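Local coordinates for phytochromobilin synthase (Solanum lycopersicum, PDB 6KME), which binds biliverdin IX alpha and, as a ferredoxin-dependent bilin reductase, probably reduces it to phytochromobilin, the chromophore of plant phytochromes, at residues T48-S53 against R82-L87; M73-A78 against T259-N264. The protein carries 1 engineered substitution. One frame throughout, in Å; residues are numbered along the deposited sequence.

Contact 1 (T48-S53 against R82-L87); sequences TLLSPS and RLLRSL
L84 and L50 meet through their methyl ends, reaching toward each other over strand 69-77, which lies between strands 51-63 and 81-91 in the antiparallel sheet. On L84 the CB atom stays 4.8 Å from L50 CD2. CG, set anti to the backbone N (chi1 -179°), comes no nearer, at 5.0 Å from L50 CD2; the approach is made only beyond this carbon, where the side chain forks. CD1 turns off and remains 6.0 Å from L50 CD2, whereas CD2 carries the contact: it lies 3.9 Å from L50 CD2 and 4.0 Å from L50 CD1, so that a single methyl of L84 meets both branches of L50. The two side chains cross at about a right angle. L41 of helix 34-47 touches both leucines, and F76 of the intervening strand packs on L50, completing an apolar cluster between this helix and the sheet.

A second, looser meeting pairs S53 with L83, at the CA atoms that come nearest across the segments (7.3 Å). Here S53 OG approaches L83 CD1 at 4.2 Å, an apolar methyl beside a hydroxyl whose hydrogen bond is made instead to the backbone N of L55. L83 also belongs to a classic beta bulge, since it and R82 both face F103 on the next strand, and its side chain touches N264.

With only methyls and one hydroxyl engaged elsewhere, the contact rests on van der Waals packing and hydrophobic burial. Directional bonding is left to the backbone of strand 69-77 in between, where S75, for one, is hydrogen-bonded to S53.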
# COMPACT_ATOMS: atom_id res chain seq x y z
N THR A 48 5.78 -12.83 -15.68
CA THR A 48 7.15 -13.10 -15.25
C THR A 48 7.12 -14.44 -14.53
O THR A 48 6.14 -15.18 -14.62
CB THR A 48 7.69 -11.94 -14.39
OG1 THR A 48 9.08 -12.14 -14.12
CG2 THR A 48 6.92 -11.82 -13.06
N LEU A 49 8.19 -14.76 -13.81
CA LEU A 49 8.21 -15.95 -12.97
C LEU A 49 8.56 -15.53 -11.55
O LEU A 49 9.66 -15.03 -11.30
CB LEU A 49 9.21 -16.99 -13.49
CG LEU A 49 9.29 -18.26 -12.64
CD1 LEU A 49 7.90 -18.88 -12.48
CD2 LEU A 49 10.26 -19.26 -13.25
N LEU A 50 7.63 -15.74 -10.63
CA LEU A 50 7.90 -15.44 -9.23
C LEU A 50 8.83 -16.49 -8.64
O LEU A 50 8.79 -17.67 -9.00
CB LEU A 50 6.60 -15.36 -8.44
CG LEU A 50 5.65 -14.20 -8.73
CD1 LEU A 50 4.28 -14.45 -8.08
CD2 LEU A 50 6.23 -12.89 -8.21
N SER A 51 9.68 -16.04 -7.72
CA SER A 51 10.49 -16.96 -6.95
C SER A 51 10.21 -16.72 -5.46
O SER A 51 9.77 -15.63 -5.08
CB SER A 51 11.98 -16.79 -7.26
OG SER A 51 12.42 -15.47 -7.03
N PRO A 52 10.42 -17.72 -4.61
CA PRO A 52 10.13 -17.52 -3.19
C PRO A 52 11.05 -16.48 -2.57
O PRO A 52 12.25 -16.44 -2.85
CB PRO A 52 10.38 -18.92 -2.59
CG PRO A 52 11.34 -19.56 -3.53
CD PRO A 52 11.00 -19.05 -4.89
N SER A 53 10.48 -15.61 -1.73
CA SER A 53 11.32 -14.74 -0.93
C SER A 53 11.93 -15.51 0.24
O SER A 53 11.29 -16.41 0.79
CB SER A 53 10.50 -13.56 -0.38
OG SER A 53 11.18 -12.91 0.69
N ARG A 82 11.31 -6.34 -6.12
CA ARG A 82 12.08 -6.61 -4.90
C ARG A 82 11.30 -7.50 -3.94
O ARG A 82 11.85 -8.43 -3.34
CB ARG A 82 12.48 -5.29 -4.23
CG ARG A 82 13.42 -5.45 -3.04
CD ARG A 82 13.76 -4.11 -2.41
NE ARG A 82 12.59 -3.47 -1.79
CZ ARG A 82 12.08 -3.80 -0.60
NH1 ARG A 82 12.63 -4.77 0.11
NH2 ARG A 82 11.02 -3.14 -0.12
N LEU A 83 10.00 -7.24 -3.77
CA LEU A 83 9.21 -7.96 -2.78
C LEU A 83 7.74 -7.87 -3.15
O LEU A 83 7.20 -6.77 -3.27
CB LEU A 83 9.44 -7.41 -1.37
CG LEU A 83 8.57 -8.09 -0.31
CD1 LEU A 83 8.79 -9.63 -0.29
CD2 LEU A 83 8.82 -7.48 1.07
N LEU A 84 7.11 -9.02 -3.32
CA LEU A 84 5.66 -9.12 -3.41
C LEU A 84 5.21 -9.88 -2.17
O LEU A 84 5.63 -11.03 -1.98
CB LEU A 84 5.23 -9.85 -4.68
CG LEU A 84 3.74 -10.03 -4.96
CD1 LEU A 84 3.12 -8.68 -5.24
CD2 LEU A 84 3.53 -10.96 -6.17
N ARG A 85 4.38 -9.26 -1.33
CA ARG A 85 4.06 -9.89 -0.06
C ARG A 85 2.60 -9.62 0.32
O ARG A 85 2.03 -8.58 -0.01
CB ARG A 85 5.03 -9.44 1.05
CG ARG A 85 4.58 -8.26 1.93
CD ARG A 85 4.57 -6.94 1.17
NE ARG A 85 4.26 -5.78 2.02
CZ ARG A 85 3.02 -5.39 2.35
NH1 ARG A 85 1.98 -6.09 1.94
NH2 ARG A 85 2.84 -4.31 3.10
N SER A 86 2.00 -10.61 0.98
CA SER A 86 0.63 -10.51 1.44
C SER A 86 0.52 -10.92 2.89
O SER A 86 1.20 -11.85 3.35
CB SER A 86 -0.32 -11.36 0.59
OG SER A 86 -0.02 -12.74 0.75
N LEU A 87 -0.34 -10.22 3.61
CA LEU A 87 -0.80 -10.61 4.94
C LEU A 87 -2.31 -10.74 4.84
O LEU A 87 -2.97 -9.82 4.34
CB LEU A 87 -0.40 -9.59 6.01
CG LEU A 87 -1.10 -9.72 7.37
CD1 LEU A 87 -0.69 -11.02 8.09
CD2 LEU A 87 -0.80 -8.52 8.26

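Contact 2 (M73-A78 against T259-N264); sequences MLSFEA and TKFLFN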
# COMPACT_ATOMS: atom_id res chain seq x y z
N MET A 73 0.89 -15.28 5.91
CA MET A 73 1.82 -14.42 5.19
C MET A 73 2.49 -15.17 4.05
O MET A 73 2.90 -16.33 4.20
CB MET A 73 2.87 -13.86 6.15
CG MET A 73 2.27 -12.90 7.15
SD MET A 73 3.31 -12.55 8.56
CE MET A 73 3.13 -14.06 9.53
N LEU A 74 2.62 -14.50 2.91
CA LEU A 74 3.26 -15.05 1.73
C LEU A 74 4.23 -14.01 1.18
O LEU A 74 4.00 -12.81 1.31
CB LEU A 74 2.24 -15.41 0.66
CG LEU A 74 1.18 -16.46 0.98
CD1 LEU A 74 0.10 -16.37 -0.08
CD2 LEU A 74 1.81 -17.85 1.00
N SER A 75 5.32 -14.47 0.56
CA SER A 75 6.25 -13.49 -0.00
C SER A 75 6.98 -14.09 -1.20
O SER A 75 7.28 -15.29 -1.25
CB SER A 75 7.24 -12.98 1.05
OG SER A 75 7.90 -14.03 1.74
N PHE A 76 7.26 -13.22 -2.18
CA PHE A 76 7.86 -13.63 -3.44
C PHE A 76 8.73 -12.50 -3.94
O PHE A 76 8.65 -11.36 -3.46
CB PHE A 76 6.80 -14.00 -4.48
CG PHE A 76 5.86 -15.08 -4.03
CD1 PHE A 76 6.19 -16.41 -4.20
CD2 PHE A 76 4.65 -14.76 -3.43
CE1 PHE A 76 5.33 -17.41 -3.79
CE2 PHE A 76 3.79 -15.75 -3.01
CZ PHE A 76 4.12 -17.07 -3.18
N GLU A 77 9.57 -12.81 -4.93
CA GLU A 77 10.26 -11.79 -5.70
C GLU A 77 10.25 -12.21 -7.16
O GLU A 77 9.82 -13.31 -7.51
CB GLU A 77 11.68 -11.54 -5.18
CG GLU A 77 12.53 -12.77 -4.94
CD GLU A 77 13.82 -12.43 -4.20
OE1 GLU A 77 13.77 -12.25 -2.96
OE2 GLU A 77 14.86 -12.30 -4.86
N ALA A 78 10.71 -11.28 -8.01
CA ALA A 78 10.79 -11.50 -9.45
C ALA A 78 11.89 -10.59 -9.99
O ALA A 78 12.49 -9.81 -9.24
CB ALA A 78 9.44 -11.25 -10.13
N THR A 259 8.20 -4.05 10.48
CA THR A 259 9.46 -3.53 9.95
C THR A 259 10.24 -4.55 9.14
O THR A 259 11.03 -4.16 8.27
CB THR A 259 10.34 -3.03 11.09
OG1 THR A 259 10.57 -4.11 12.01
CG2 THR A 259 9.67 -1.87 11.81
N LYS A 260 10.08 -5.85 9.41
CA LYS A 260 10.86 -6.87 8.72
C LYS A 260 10.08 -7.62 7.65
O LYS A 260 10.70 -8.28 6.80
CB LYS A 260 11.44 -7.87 9.72
CG LYS A 260 12.38 -7.24 10.74
CD LYS A 260 13.27 -8.28 11.38
CE LYS A 260 13.98 -7.73 12.61
NZ LYS A 260 13.05 -7.59 13.78
N PHE A 261 8.75 -7.53 7.65
CA PHE A 261 7.95 -8.20 6.63
C PHE A 261 7.13 -7.20 5.82
O PHE A 261 7.41 -7.03 4.63
CB PHE A 261 7.06 -9.29 7.25
CG PHE A 261 6.21 -10.01 6.24
CD1 PHE A 261 6.75 -11.01 5.44
CD2 PHE A 261 4.87 -9.65 6.06
CE1 PHE A 261 5.98 -11.66 4.50
CE2 PHE A 261 4.09 -10.29 5.12
CZ PHE A 261 4.65 -11.31 4.33
N LEU A 262 6.14 -6.53 6.42
CA LEU A 262 5.25 -5.69 5.63
C LEU A 262 6.01 -4.57 4.95
O LEU A 262 5.74 -4.26 3.78
CB LEU A 262 4.14 -5.10 6.52
CG LEU A 262 3.16 -6.12 7.10
CD1 LEU A 262 2.24 -5.45 8.10
CD2 LEU A 262 2.34 -6.78 5.98
N PHE A 263 6.95 -3.95 5.65
CA PHE A 263 7.72 -2.86 5.08
C PHE A 263 9.20 -3.20 5.12
O PHE A 263 10.05 -2.34 5.33
CB PHE A 263 7.35 -1.54 5.76
CG PHE A 263 5.88 -1.30 5.67
CD1 PHE A 263 5.29 -1.09 4.43
CD2 PHE A 263 5.07 -1.44 6.78
CE1 PHE A 263 3.92 -0.95 4.32
CE2 PHE A 263 3.70 -1.30 6.68
CZ PHE A 263 3.12 -1.05 5.44
N ASN A 264 9.48 -4.48 4.91
CA ASN A 264 10.84 -4.96 4.70
C ASN A 264 11.57 -4.03 3.74
O ASN A 264 11.03 -3.63 2.70
CB ASN A 264 10.80 -6.39 4.13
CG ASN A 264 12.17 -6.92 3.79
OD1 ASN A 264 12.68 -6.67 2.70
ND2 ASN A 264 12.77 -7.67 4.70
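M73 lays its sulfur over one face of the F261 ring, while the backbone oxygen of L74 comes up to the edge of the same ring. SD stands 4.3 Å from the centroid of the F261 ring and 19° off its normal, a Met-aromatic contact. With CG anti to the carbonyl carbon (chi1 -67°) and the next torsion extended, the sulfur of M73 is carried out over the ring, while its CB touches F261 CZ at 3.6 Å. L74 O lies near the ring plane, 3.4 Å from F261 CZ, where the slightly positive ring hydrogens probably suit a carbonyl oxygen. S75 comes in obliquely, with its CB 3.9 Å from F261 CE1. An alanine at F261 is likely to leave the M73 sulfur without its aromatic partner and open a gap between helix and strand beside S75.

Just past the helix, N264 ND2 bonds back to K260 O (3.0 Å), tying the departing chain to the last turn. F261 thus anchors the end of helix 251-262 on strand 69-77, with Y59 of strand 51-63 meeting its ring at about 40° between planes and R85 of strand 81-91 touching it too.

Strand 69-77 joins the two contacts, whose centres are 8 Å apart: it supplies one segment of contact 2 and runs between the two segments of contact 1. Backbone pairs stitch them together, with L84 O 2.7 Å from F76 N and S51 N 2.7 Å from E77 O, both probable hydrogen bonds. The sheet is packed on both faces, by helix 34-47 around L50 and L84 and by the end of helix 251-262 around F261. Neither contact belongs to the pocket itself; in contact 2 the F261 side chain is about 10 Å from the bound biliverdin. The M73 side chain lies about 13 Å from the magnesium ion.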